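Local coordinates for conserved hypothetical protein (Pseudomonas aeruginosa PAO1, PDB 1TE5) that is of unknown function but, as a predicted class-II glutamine amidotransferase, probably takes the amide nitrogen of glutamine for transfer to an acceptor, at residues Ser159-Tyr164 against Gly168-Leu173; Leu188-Arg193 against Val244-Gly249; Pro118-Pro123 against Arg139-Phe144. One frame throughout, in Å; residues are numbered along the deposited sequence.

Interaction 1 (Ser159-Tyr164 against Gly168-Leu173); sequences SACDEY and GVFNAL
Y164 and F170 form a T-shaped (edge-to-face) pair: the edge of the tyrosine ring is set against one face of the phenylalanine ring, with centroids 5.1 Å apart and planes at 68°. The closest point is Y164 CD2 to F170 CZ, 3.5 Å, toward the rim of that face. A CH-pi contact falls on the same face nearer its middle, where Y164 CB stands 4.0 Å from the F170 ring centroid and 16° off the normal. The two side chains run side by side in the same direction, and F170 reaches the helix with its CG anti to the backbone N (chi1 -166°).

Sulfur meets the ring elsewhere. C161, one helical turn before Y164, brings SG to 3.6 Å from F170 CE2, near the ring plane, a sulfur-aromatic contact at the edge.

Polar groups add little across the contact, since Y164 O and G168 N only lie near each other at 3.5 Å where the chain turns. The tyrosine hydroxyl is instead hydrogen-bonded to D135 of helix 128-143, and its ring also meets F114. F183 receives both C161 and F170.

The buried pair and C161 thus join the end of helix 150-165 to the residue just ahead of strand 171-175. This helix-on-sheet layer is consistent with the alpha-beta-beta-alpha sandwich of the Ntn hydrolases, to which class-II glutamine amidotransferases belong.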
ATOM      1  N   SER A 159      20.665   9.518  14.968  1.00 39.76           N
ATOM      2  CA  SER A 159      21.983   8.989  14.662  1.00 42.82           C
ATOM      3  C   SER A 159      22.115   8.620  13.197  1.00 40.36           C
ATOM      4  O   SER A 159      23.052   9.045  12.524  1.00 41.02           O
ATOM      5  CB  SER A 159      22.270   7.763  15.531  1.00 46.30           C
ATOM      6  OG  SER A 159      22.381   8.118  16.900  1.00 51.37           O
ATOM      7  N   ALA A 160      21.184   7.803  12.721  1.00 39.91           N
ATOM      8  CA  ALA A 160      21.185   7.348  11.337  1.00 39.45           C
ATOM      9  C   ALA A 160      21.093   8.516  10.362  1.00 38.70           C
ATOM     10  O   ALA A 160      21.785   8.532   9.342  1.00 40.09           O
ATOM     11  CB  ALA A 160      20.044   6.375  11.106  1.00 40.59           C
ATOM     12  N   CYS A 161      20.227   9.479  10.669  1.00 38.41           N
ATOM     13  CA  CYS A 161      20.055  10.650   9.817  1.00 39.39           C
ATOM     14  C   CYS A 161      21.347  11.445   9.727  1.00 42.41           C
ATOM     15  O   CYS A 161      21.704  11.943   8.655  1.00 45.05           O
ATOM     16  CB  CYS A 161      18.924  11.527  10.340  1.00 33.98           C
ATOM     17  SG  CYS A 161      17.270  10.880   9.986  1.00 34.18           S
ATOM     18  N   ASP A 162      22.035  11.564  10.860  1.00 43.76           N
ATOM     19  CA  ASP A 162      23.306  12.276  10.935  1.00 46.46           C
ATOM     20  C   ASP A 162      24.335  11.645  10.011  1.00 45.28           C
ATOM     21  O   ASP A 162      25.088  12.342   9.328  1.00 44.03           O
ATOM     22  CB  ASP A 162      23.846  12.254  12.367  1.00 49.83           C
ATOM     23  CG  ASP A 162      23.601  13.556  13.106  1.00 53.50           C
ATOM     24  OD1 ASP A 162      23.873  14.632  12.525  1.00 56.32           O
ATOM     25  OD2 ASP A 162      23.152  13.501  14.273  1.00 54.11           O
ATOM     26  N   GLU A 163      24.400  10.321  10.046  1.00 44.61           N
ATOM     27  CA  GLU A 163      25.334   9.581   9.213  1.00 46.77           C
ATOM     28  C   GLU A 163      25.026   9.696   7.732  1.00 46.40           C
ATOM     29  O   GLU A 163      25.937   9.746   6.910  1.00 48.69           O
ATOM     30  CB  GLU A 163      25.344   8.104   9.595  1.00 48.70           C
ATOM     31  CG  GLU A 163      26.316   7.745  10.694  1.00 55.81           C
ATOM     32  CD  GLU A 163      26.701   6.285  10.633  1.00 59.39           C
ATOM     33  OE1 GLU A 163      27.240   5.866   9.580  1.00 61.77           O
ATOM     34  OE2 GLU A 163      26.456   5.558  11.622  1.00 59.33           O
ATOM     35  N   TYR A 164      23.743   9.643   7.392  1.00 45.73           N
ATOM     36  CA  TYR A 164      23.321   9.733   6.002  1.00 44.60           C
ATOM     37  C   TYR A 164      23.634  11.110   5.411  1.00 44.05           C
ATOM     38  O   TYR A 164      24.018  11.209   4.248  1.00 44.16           O
ATOM     39  CB  TYR A 164      21.822   9.430   5.871  1.00 44.85           C
ATOM     40  CG  TYR A 164      21.392   8.082   6.409  1.00 39.54           C
ATOM     41  CD1 TYR A 164      22.275   7.007   6.450  1.00 38.42           C
ATOM     42  CD2 TYR A 164      20.106   7.894   6.907  1.00 38.88           C
ATOM     43  CE1 TYR A 164      21.887   5.777   6.982  1.00 38.49           C
ATOM     44  CE2 TYR A 164      19.709   6.674   7.438  1.00 37.29           C
ATOM     45  CZ  TYR A 164      20.605   5.621   7.477  1.00 39.39           C
ATOM     46  OH  TYR A 164      20.235   4.427   8.050  1.00 38.78           O
ATOM     47  N   GLY A 168      25.577  13.106   1.742  1.00 40.88           N
ATOM     48  CA  GLY A 168      24.741  13.834   0.803  1.00 40.70           C
ATOM     49  C   GLY A 168      23.562  14.533   1.458  1.00 40.20           C
ATOM     50  O   GLY A 168      23.540  14.706   2.677  1.00 41.48           O
ATOM     51  N   VAL A 169      22.607  14.984   0.644  1.00 39.79           N
ATOM     52  CA  VAL A 169      21.412  15.659   1.147  1.00 39.03           C
ATOM     53  C   VAL A 169      20.435  14.628   1.699  1.00 37.70           C
ATOM     54  O   VAL A 169      20.065  13.681   0.997  1.00 36.71           O
ATOM     55  CB  VAL A 169      20.682  16.451   0.026  1.00 42.64           C
ATOM     56  CG1 VAL A 169      19.392  17.076   0.571  1.00 39.83           C
ATOM     57  CG2 VAL A 169      21.595  17.524  -0.553  1.00 44.44           C
ATOM     58  N   PHE A 170      20.011  14.811   2.945  1.00 35.38           N
ATOM     59  CA  PHE A 170      19.068  13.881   3.537  1.00 34.63           C
ATOM     60  C   PHE A 170      17.909  14.537   4.275  1.00 33.66           C
ATOM     61  O   PHE A 170      17.924  14.654   5.497  1.00 35.41           O
ATOM     62  CB  PHE A 170      19.778  12.878   4.448  1.00 32.35           C
ATOM     63  CG  PHE A 170      18.923  11.690   4.815  1.00 29.78           C
ATOM     64  CD1 PHE A 170      18.646  10.701   3.877  1.00 30.40           C
ATOM     65  CD2 PHE A 170      18.381  11.569   6.092  1.00 28.97           C
ATOM     66  CE1 PHE A 170      17.844   9.612   4.202  1.00 30.21           C
ATOM     67  CE2 PHE A 170      17.581  10.488   6.425  1.00 24.68           C
ATOM     68  CZ  PHE A 170      17.310   9.507   5.480  1.00 26.69           C
ATOM     69  N   ASN A 171      16.924  14.998   3.517  1.00 30.21           N
ATOM     70  CA  ASN A 171      15.734  15.597   4.096  1.00 30.16           C
ATOM     71  C   ASN A 171      14.792  14.402   4.136  1.00 27.18           C
ATOM     72  O   ASN A 171      14.646  13.700   3.128  1.00 29.00           O
ATOM     73  CB  ASN A 171      15.184  16.689   3.179  1.00 30.88           C
ATOM     74  CG  ASN A 171      16.187  17.798   2.935  1.00 34.37           C
ATOM     75  OD1 ASN A 171      16.522  18.551   3.844  1.00 35.29           O
ATOM     76  ND2 ASN A 171      16.685  17.893   1.707  1.00 36.53           N
ATOM     77  N   ALA A 172      14.193  14.125   5.290  1.00 27.91           N
ATOM     78  CA  ALA A 172      13.315  12.967   5.390  1.00 25.85           C
ATOM     79  C   ALA A 172      12.119  13.127   6.301  1.00 22.75           C
ATOM     80  O   ALA A 172      12.093  13.993   7.175  1.00 23.42           O
ATOM     81  CB  ALA A 172      14.125  11.750   5.811  1.00 23.73           C
ATOM     82  N   LEU A 173      11.103  12.315   6.041  1.00 25.08           N
ATOM     83  CA  LEU A 173       9.885  12.288   6.837  1.00 25.55           C
ATOM     84  C   LEU A 173       9.655  10.815   7.162  1.00 26.02           C
ATOM     85  O   LEU A 173       9.698   9.957   6.272  1.00 29.15           O
ATOM     86  CB  LEU A 173       8.688  12.829   6.050  1.00 26.68           C
ATOM     87  CG  LEU A 173       8.758  14.226   5.435  1.00 27.96           C
ATOM     88  CD1 LEU A 173       7.455  14.493   4.709  1.00 23.14           C
ATOM     89  CD2 LEU A 173       9.027  15.278   6.505  1.00 27.84           C
TER

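Interaction 2 (Leu188-Arg193 against Val244-Gly249); sequences LAYITR and VLWWGG
Y190 and W246 meet as a T-shaped (edge-to-face) pair, the six-membered ring of the indole pushing its edge at one face of the tyrosine. Their centroids are 5.0 Å apart and the planes stand at 70°. W246 CZ2 makes the closest approach, 3.6 Å from Y190 CD1, over the rim of the tyrosine face instead of its centre, and CH2 beside it shares the contact. With CG between the backbone N and the carbonyl carbon (chi1 63°) the tyrosine ring stands toward the indole, and chi2 of 87° turns a face to it. V244 CG1, from the same strand as the indole, lies over one face of W246.

T192 supplies van der Waals contacts farther along the strand. Its OG1 is 3.9 Å from W246 CH2, approaching the indole obliquely, while the methyl CG2 sits 3.7 Å from G249 O.

No hydrogen bond links the two segments directly. T222 of strand 220-225 bridges them instead: its OG1 hydrogen-bonds to both T192 OG1 and G249 O, so that these two oxygens share one partner. G249 N is held by S8 OG, and T222 and I224 also touch W246.

Strand 188-194 belongs to the seven-stranded antiparallel sheet and strand 243-247 to the six-stranded one. The pair packs in the interface between the two sheets, consistent with the central beta sandwich of the alpha-beta-beta-alpha Ntn-hydrolase fold.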
ATOM      1  N   LEU A 188      13.576  22.526   4.653  1.00 30.66           N
ATOM      2  CA  LEU A 188      12.310  21.955   5.087  1.00 31.70           C
ATOM      3  C   LEU A 188      11.650  23.065   5.898  1.00 30.56           C
ATOM      4  O   LEU A 188      12.333  23.909   6.465  1.00 29.82           O
ATOM      5  CB  LEU A 188      12.568  20.729   5.967  1.00 29.84           C
ATOM      6  CG  LEU A 188      11.385  19.811   6.247  1.00 29.56           C
ATOM      7  CD1 LEU A 188      10.918  19.168   4.946  1.00 25.19           C
ATOM      8  CD2 LEU A 188      11.800  18.759   7.255  1.00 23.09           C
ATOM      9  N   ALA A 189      10.330  23.086   5.936  1.00 30.22           N
ATOM     10  CA  ALA A 189       9.627  24.119   6.675  1.00 28.86           C
ATOM     11  C   ALA A 189       8.303  23.587   7.205  1.00 28.01           C
ATOM     12  O   ALA A 189       7.861  22.501   6.813  1.00 30.46           O
ATOM     13  CB  ALA A 189       9.385  25.321   5.764  1.00 26.47           C
ATOM     14  N   TYR A 190       7.656  24.353   8.079  1.00 27.51           N
ATOM     15  CA  TYR A 190       6.374  23.935   8.633  1.00 26.76           C
ATOM     16  C   TYR A 190       5.532  25.099   9.128  1.00 26.52           C
ATOM     17  O   TYR A 190       6.010  26.226   9.238  1.00 28.31           O
ATOM     18  CB  TYR A 190       6.589  22.928   9.776  1.00 26.26           C
ATOM     19  CG  TYR A 190       7.342  23.477  10.977  1.00 26.81           C
ATOM     20  CD1 TYR A 190       6.666  24.142  12.007  1.00 27.26           C
ATOM     21  CD2 TYR A 190       8.726  23.315  11.093  1.00 27.02           C
ATOM     22  CE1 TYR A 190       7.350  24.632  13.124  1.00 28.58           C
ATOM     23  CE2 TYR A 190       9.419  23.800  12.211  1.00 26.95           C
ATOM     24  CZ  TYR A 190       8.723  24.455  13.221  1.00 29.49           C
ATOM     25  OH  TYR A 190       9.405  24.924  14.326  1.00 35.08           O
ATOM     26  N   ILE A 191       4.259  24.825   9.379  1.00 24.40           N
ATOM     27  CA  ILE A 191       3.350  25.827   9.911  1.00 25.38           C
ATOM     28  C   ILE A 191       2.220  25.154  10.684  1.00 26.91           C
ATOM     29  O   ILE A 191       1.517  24.293  10.151  1.00 27.37           O
ATOM     30  CB  ILE A 191       2.770  26.761   8.818  1.00 26.00           C
ATOM     31  CG1 ILE A 191       1.920  27.855   9.475  1.00 30.81           C
ATOM     32  CG2 ILE A 191       1.926  25.976   7.814  1.00 24.77           C
ATOM     33  CD1 ILE A 191       1.458  28.920   8.524  1.00 33.83           C
ATOM     34  N   THR A 192       2.066  25.540  11.947  1.00 26.96           N
ATOM     35  CA  THR A 192       1.029  24.975  12.792  1.00 28.68           C
ATOM     36  C   THR A 192      -0.159  25.911  12.795  1.00 29.31           C
ATOM     37  O   THR A 192       0.001  27.117  12.964  1.00 29.64           O
ATOM     38  CB  THR A 192       1.510  24.817  14.236  1.00 27.53           C
ATOM     39  OG1 THR A 192       2.784  24.164  14.253  1.00 29.24           O
ATOM     40  CG2 THR A 192       0.514  23.995  15.040  1.00 28.74           C
ATOM     41  N   ARG A 193      -1.349  25.356  12.624  1.00 31.20           N
ATOM     42  CA  ARG A 193      -2.566  26.147  12.612  1.00 31.83           C
ATOM     43  C   ARG A 193      -3.432  25.698  13.776  1.00 31.13           C
ATOM     44  O   ARG A 193      -3.729  24.517  13.911  1.00 30.95           O
ATOM     45  CB  ARG A 193      -3.292  25.955  11.278  1.00 37.51           C
ATOM     46  CG  ARG A 193      -2.489  26.470  10.080  1.00 43.89           C
ATOM     47  CD  ARG A 193      -2.956  25.875   8.760  1.00 48.30           C
ATOM     48  NE  ARG A 193      -4.340  26.213   8.438  1.00 52.77           N
ATOM     49  CZ  ARG A 193      -5.302  25.315   8.228  1.00 56.81           C
ATOM     50  NH1 ARG A 193      -6.534  25.716   7.933  1.00 56.01           N
ATOM     51  NH2 ARG A 193      -5.041  24.015   8.328  1.00 59.62           N
ATOM     52  N   VAL A 244      12.574  17.357  14.179  1.00 25.99           N
ATOM     53  CA  VAL A 244      11.422  17.680  15.004  1.00 26.77           C
ATOM     54  C   VAL A 244      10.544  16.442  15.063  1.00 28.15           C
ATOM     55  O   VAL A 244      10.449  15.697  14.089  1.00 28.46           O
ATOM     56  CB  VAL A 244      10.588  18.859  14.424  1.00 26.20           C
ATOM     57  CG1 VAL A 244       9.399  19.138  15.312  1.00 24.82           C
ATOM     58  CG2 VAL A 244      11.431  20.121  14.312  1.00 25.33           C
ATOM     59  N   LEU A 245       9.993  16.160  16.234  1.00 26.55           N
ATOM     60  CA  LEU A 245       9.106  15.023  16.371  1.00 25.71           C
ATOM     61  C   LEU A 245       7.738  15.608  16.626  1.00 25.99           C
ATOM     62  O   LEU A 245       7.543  16.385  17.572  1.00 23.42           O
ATOM     63  CB  LEU A 245       9.518  14.102  17.523  1.00 27.10           C
ATOM     64  CG  LEU A 245       8.759  12.769  17.553  1.00 25.44           C
ATOM     65  CD1 LEU A 245       8.946  12.025  16.237  1.00 21.41           C
ATOM     66  CD2 LEU A 245       9.241  11.921  18.712  1.00 28.83           C
ATOM     67  N   TRP A 246       6.819  15.279  15.727  1.00 21.97           N
ATOM     68  CA  TRP A 246       5.450  15.741  15.795  1.00 24.50           C
ATOM     69  C   TRP A 246       4.559  14.609  16.243  1.00 21.63           C
ATOM     70  O   TRP A 246       4.923  13.439  16.146  1.00 23.68           O
ATOM     71  CB  TRP A 246       4.986  16.210  14.416  1.00 20.68           C
ATOM     72  CG  TRP A 246       5.754  17.352  13.900  1.00 23.71           C
ATOM     73  CD1 TRP A 246       6.855  17.307  13.095  1.00 26.36           C
ATOM     74  CD2 TRP A 246       5.504  18.729  14.169  1.00 24.71           C
ATOM     75  NE1 TRP A 246       7.309  18.577  12.849  1.00 25.92           N
ATOM     76  CE2 TRP A 246       6.495  19.473  13.496  1.00 25.19           C
ATOM     77  CE3 TRP A 246       4.536  19.413  14.919  1.00 23.37           C
ATOM     78  CZ2 TRP A 246       6.548  20.877  13.546  1.00 26.54           C
ATOM     79  CZ3 TRP A 246       4.587  20.811  14.969  1.00 23.94           C
ATOM     80  CH2 TRP A 246       5.589  21.525  14.284  1.00 28.81           C
ATOM     81  N   TRP A 247       3.396  14.980  16.751  1.00 23.69           N
ATOM     82  CA  TRP A 247       2.387  14.041  17.204  1.00 22.32           C
ATOM     83  C   TRP A 247       1.234  14.926  17.629  1.00 19.99           C
ATOM     84  O   TRP A 247       1.403  15.801  18.487  1.00 20.02           O
ATOM     85  CB  TRP A 247       2.900  13.193  18.379  1.00 24.14           C
ATOM     86  CG  TRP A 247       2.050  11.986  18.665  1.00 26.59           C
ATOM     87  CD1 TRP A 247       0.820  11.704  18.139  1.00 27.23           C
ATOM     88  CD2 TRP A 247       2.372  10.889  19.528  1.00 27.47           C
ATOM     89  NE1 TRP A 247       0.359  10.502  18.615  1.00 24.85           N
ATOM     90  CE2 TRP A 247       1.291   9.983  19.474  1.00 31.12           C
ATOM     91  CE3 TRP A 247       3.468  10.588  20.345  1.00 29.68           C
ATOM     92  CZ2 TRP A 247       1.277   8.790  20.201  1.00 26.55           C
ATOM     93  CZ3 TRP A 247       3.455   9.401  21.063  1.00 31.37           C
ATOM     94  CH2 TRP A 247       2.365   8.519  20.989  1.00 29.44           C
ATOM     95  N   GLY A 248       0.072  14.715  17.017  1.00 20.83           N
ATOM     96  CA  GLY A 248      -1.090  15.524  17.330  1.00 19.12           C
ATOM     97  C   GLY A 248      -0.926  16.986  16.926  1.00 18.30           C
ATOM     98  O   GLY A 248      -1.592  17.865  17.472  1.00 16.32           O
ATOM     99  N   GLY A 249      -0.066  17.238  15.944  1.00 21.07           N
ATOM    100  CA  GLY A 249       0.175  18.593  15.481  1.00 22.94           C
ATOM    101  C   GLY A 249       1.053  19.393  16.421  1.00 25.24           C
ATOM    102  O   GLY A 249       1.358  20.552  16.159  1.00 27.83           O
TER

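Interaction 3 (Pro118-Pro123 against Arg139-Phe144); sequences PGFYRP and RVRRAF
Y121 OH is hydrogen-bonded to the backbone O of E97 and also has R141 beside it across the contact, the guanidinium NH2 lying 3.7 Å away. At that distance Y121 OH and R141 NH2 are neighbours without a bond. The approach is oblique, with the tyrosine ring and the guanidinium planes 57° apart, and the two side chains cross at about a right angle. R141 CD comes near the same hydroxyl, at 4.1 Å from Y121 OH.

Earlier along its side chain R141 packs on F120. Its CG lies over one face of the phenylalanine, 4.3 Å from the ring centroid and 26° off the normal, a CH-pi contact whose closest atoms are F120 CE2 and CD2, each 4.0 Å from R141 CG. The arginine leaves the helix with CG anti to the backbone N and then bends at chi2 and chi3, which carries the guanidinium on past F120 toward Y121.

The irregular segment 118-123, in the connection from strand 101-108 to helix 128-143, is thereby laid against the C-terminal part of that helix, at the periphery of what is probably an Ntn-type fold and at the dimer interface. F120 O accepts a hydrogen bond from R141 NH1 of the second subunit, and R122 forms a salt bridge with E146 of that subunit. R142 meets F120 more loosely, its CB 4.5 Å from F120 CE2 and its backbone N 4.3 Å from the same atom.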
ATOM      1  N   PRO A 118      23.573  -5.200   4.263  1.00 52.32           N
ATOM      2  CA  PRO A 118      22.283  -5.880   4.117  1.00 50.54           C
ATOM      3  C   PRO A 118      21.819  -6.445   5.455  1.00 48.82           C
ATOM      4  O   PRO A 118      22.614  -7.023   6.204  1.00 48.92           O
ATOM      5  CB  PRO A 118      22.603  -6.985   3.119  1.00 52.98           C
ATOM      6  CG  PRO A 118      23.631  -6.347   2.256  1.00 52.87           C
ATOM      7  CD  PRO A 118      24.539  -5.712   3.277  1.00 53.56           C
ATOM      8  N   GLY A 119      20.536  -6.276   5.753  1.00 44.63           N
ATOM      9  CA  GLY A 119      20.009  -6.752   7.015  1.00 40.10           C
ATOM     10  C   GLY A 119      18.625  -7.335   6.895  1.00 36.48           C
ATOM     11  O   GLY A 119      18.274  -7.879   5.852  1.00 36.16           O
ATOM     12  N   PHE A 120      17.869  -7.265   7.991  1.00 34.70           N
ATOM     13  CA  PHE A 120      16.502  -7.777   8.078  1.00 35.04           C
ATOM     14  C   PHE A 120      15.648  -7.251   6.929  1.00 31.20           C
ATOM     15  O   PHE A 120      14.950  -8.013   6.250  1.00 32.59           O
ATOM     16  CB  PHE A 120      15.839  -7.334   9.387  1.00 41.30           C
ATOM     17  CG  PHE A 120      16.671  -7.568  10.623  1.00 50.76           C
ATOM     18  CD1 PHE A 120      16.859  -8.860  11.128  1.00 54.05           C
ATOM     19  CD2 PHE A 120      17.227  -6.478  11.316  1.00 55.56           C
ATOM     20  CE1 PHE A 120      17.588  -9.067  12.306  1.00 56.18           C
ATOM     21  CE2 PHE A 120      17.957  -6.664  12.490  1.00 58.94           C
ATOM     22  CZ  PHE A 120      18.138  -7.964  12.992  1.00 59.24           C
ATOM     23  N   TYR A 121      15.612  -5.927   6.809  1.00 30.17           N
ATOM     24  CA  TYR A 121      14.857  -5.257   5.765  1.00 30.27           C
ATOM     25  C   TYR A 121      15.734  -5.068   4.538  1.00 29.80           C
ATOM     26  O   TYR A 121      16.899  -4.686   4.641  1.00 33.48           O
ATOM     27  CB  TYR A 121      14.354  -3.897   6.257  1.00 23.52           C
ATOM     28  CG  TYR A 121      13.423  -3.970   7.447  1.00 27.29           C
ATOM     29  CD1 TYR A 121      13.914  -3.860   8.750  1.00 25.90           C
ATOM     30  CD2 TYR A 121      12.047  -4.127   7.276  1.00 26.67           C
ATOM     31  CE1 TYR A 121      13.060  -3.901   9.854  1.00 25.48           C
ATOM     32  CE2 TYR A 121      11.182  -4.167   8.376  1.00 24.48           C
ATOM     33  CZ  TYR A 121      11.700  -4.054   9.659  1.00 25.87           C
ATOM     34  OH  TYR A 121      10.861  -4.097  10.748  1.00 28.91           O
ATOM     35  N   ARG A 122      15.170  -5.352   3.373  1.00 28.78           N
ATOM     36  CA  ARG A 122      15.896  -5.200   2.122  1.00 31.05           C
ATOM     37  C   ARG A 122      15.051  -4.388   1.143  1.00 29.27           C
ATOM     38  O   ARG A 122      13.822  -4.497   1.131  1.00 25.20           O
ATOM     39  CB  ARG A 122      16.220  -6.571   1.519  1.00 32.01           C
ATOM     40  CG  ARG A 122      17.046  -7.478   2.413  1.00 39.05           C
ATOM     41  CD  ARG A 122      17.473  -8.717   1.651  1.00 43.58           C
ATOM     42  NE  ARG A 122      18.145  -9.694   2.499  1.00 47.83           N
ATOM     43  CZ  ARG A 122      19.361  -9.545   3.008  1.00 50.87           C
ATOM     44  NH1 ARG A 122      19.881 -10.495   3.767  1.00 47.92           N
ATOM     45  NH2 ARG A 122      20.053  -8.443   2.766  1.00 53.50           N
ATOM     46  N   PRO A 123      15.692  -3.491   0.375  1.00 28.84           N
ATOM     47  CA  PRO A 123      14.914  -2.704  -0.580  1.00 28.15           C
ATOM     48  C   PRO A 123      14.418  -3.572  -1.749  1.00 26.39           C
ATOM     49  O   PRO A 123      15.063  -4.561  -2.133  1.00 28.09           O
ATOM     50  CB  PRO A 123      15.919  -1.637  -1.033  1.00 29.67           C
ATOM     51  CG  PRO A 123      17.224  -2.331  -0.941  1.00 30.26           C
ATOM     52  CD  PRO A 123      17.103  -3.061   0.384  1.00 30.40           C
ATOM     53  N   ARG A 139      18.592  -0.660  12.144  1.00 27.42           N
ATOM     54  CA  ARG A 139      19.237  -0.109  13.326  1.00 29.53           C
ATOM     55  C   ARG A 139      18.247  -0.004  14.471  1.00 29.27           C
ATOM     56  O   ARG A 139      18.622  -0.120  15.638  1.00 31.39           O
ATOM     57  CB  ARG A 139      19.786   1.277  13.022  1.00 28.83           C
ATOM     58  CG  ARG A 139      20.799   1.311  11.910  1.00 32.23           C
ATOM     59  CD  ARG A 139      21.134   2.742  11.589  1.00 34.99           C
ATOM     60  NE  ARG A 139      22.206   2.846  10.614  1.00 40.79           N
ATOM     61  CZ  ARG A 139      23.213   3.707  10.713  1.00 44.01           C
ATOM     62  NH1 ARG A 139      24.152   3.738   9.775  1.00 45.65           N
ATOM     63  NH2 ARG A 139      23.276   4.538  11.749  1.00 45.68           N
ATOM     64  N   VAL A 140      17.004   0.323  14.139  1.00 28.10           N
ATOM     65  CA  VAL A 140      15.954   0.438  15.148  1.00 27.66           C
ATOM     66  C   VAL A 140      15.572  -0.958  15.634  1.00 28.20           C
ATOM     67  O   VAL A 140      15.357  -1.157  16.824  1.00 25.70           O
ATOM     68  CB  VAL A 140      14.684   1.181  14.599  1.00 25.33           C
ATOM     69  CG1 VAL A 140      13.552   1.159  15.610  1.00 23.76           C
ATOM     70  CG2 VAL A 140      15.019   2.615  14.280  1.00 26.93           C
ATOM     71  N   ARG A 141      15.489  -1.916  14.713  1.00 29.91           N
ATOM     72  CA  ARG A 141      15.130  -3.285  15.059  1.00 33.55           C
ATOM     73  C   ARG A 141      16.228  -3.968  15.886  1.00 35.02           C
ATOM     74  O   ARG A 141      15.933  -4.745  16.797  1.00 33.65           O
ATOM     75  CB  ARG A 141      14.801  -4.099  13.791  1.00 36.81           C
ATOM     76  CG  ARG A 141      14.475  -5.579  14.048  1.00 45.29           C
ATOM     77  CD  ARG A 141      13.095  -6.017  13.534  1.00 55.42           C
ATOM     78  NE  ARG A 141      12.259  -6.748  14.490  1.00 63.86           N
ATOM     79  CZ  ARG A 141      10.982  -6.465  14.767  1.00 68.91           C
ATOM     80  NH1 ARG A 141      10.313  -7.195  15.652  1.00 71.86           N
ATOM     81  NH2 ARG A 141      10.367  -5.450  14.171  1.00 71.94           N
ATOM     82  N   ARG A 142      17.489  -3.675  15.580  1.00 36.72           N
ATOM     83  CA  ARG A 142      18.607  -4.273  16.308  1.00 40.50           C
ATOM     84  C   ARG A 142      18.702  -3.704  17.720  1.00 39.58           C
ATOM     85  O   ARG A 142      18.835  -4.452  18.692  1.00 40.63           O
ATOM     86  CB  ARG A 142      19.918  -4.046  15.554  1.00 44.06           C
ATOM     87  CG  ARG A 142      21.005  -5.055  15.880  1.00 52.52           C
ATOM     88  CD  ARG A 142      22.166  -4.935  14.907  1.00 61.52           C
ATOM     89  NE  ARG A 142      23.263  -5.842  15.241  1.00 68.78           N
ATOM     90  CZ  ARG A 142      24.100  -5.677  16.267  1.00 70.78           C
ATOM     91  NH1 ARG A 142      25.069  -6.560  16.488  1.00 70.86           N
ATOM     92  NH2 ARG A 142      23.972  -4.630  17.077  1.00 69.83           N
ATOM     93  N   ALA A 143      18.641  -2.381  17.831  1.00 38.25           N
ATOM     94  CA  ALA A 143      18.712  -1.708  19.121  1.00 40.42           C
ATOM     95  C   ALA A 143      17.457  -1.897  19.981  1.00 41.79           C
ATOM     96  O   ALA A 143      17.527  -1.808  21.205  1.00 41.80           O
ATOM     97  CB  ALA A 143      18.992  -0.233  18.923  1.00 37.15           C
ATOM     98  N   PHE A 144      16.315  -2.149  19.349  1.00 42.91           N
ATOM     99  CA  PHE A 144      15.055  -2.333  20.075  1.00 44.34           C
ATOM    100  C   PHE A 144      14.232  -3.482  19.507  1.00 46.34           C
ATOM    101  O   PHE A 144      13.314  -3.275  18.709  1.00 45.65           O
ATOM    102  CB  PHE A 144      14.215  -1.049  20.048  1.00 44.67           C
ATOM    103  CG  PHE A 144      14.977   0.180  20.445  1.00 42.89           C
ATOM    104  CD1 PHE A 144      15.365   1.109  19.483  1.00 41.85           C
ATOM    105  CD2 PHE A 144      15.363   0.378  21.767  1.00 41.39           C
ATOM    106  CE1 PHE A 144      16.135   2.216  19.825  1.00 43.22           C
ATOM    107  CE2 PHE A 144      16.129   1.477  22.119  1.00 40.42           C
ATOM    108  CZ  PHE A 144      16.519   2.400  21.143  1.00 42.83           C
TER

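How the interactions relate
From the N terminus, interaction 3 closes first, folding the connection after strand 101-108 back onto the end of helix 128-143. Interaction 1 follows, closing the short connection from helix 150-165 into strand 171-175, and interaction 2 spans 50 residues to join strand 188-194 to strand 243-247. The three are in series; none nests or crosses. Interactions 1 and 3 touch where the two successive helices lie together: R139 and Y164 both bind D135, and R139 also forms a long, weak ion pair with E163. Interactions 1 and 2 share the six-stranded sheet, which holds strands 171-175 and 243-247, while interactions 2 and 3 stay about 11 Å apart at their nearest atoms.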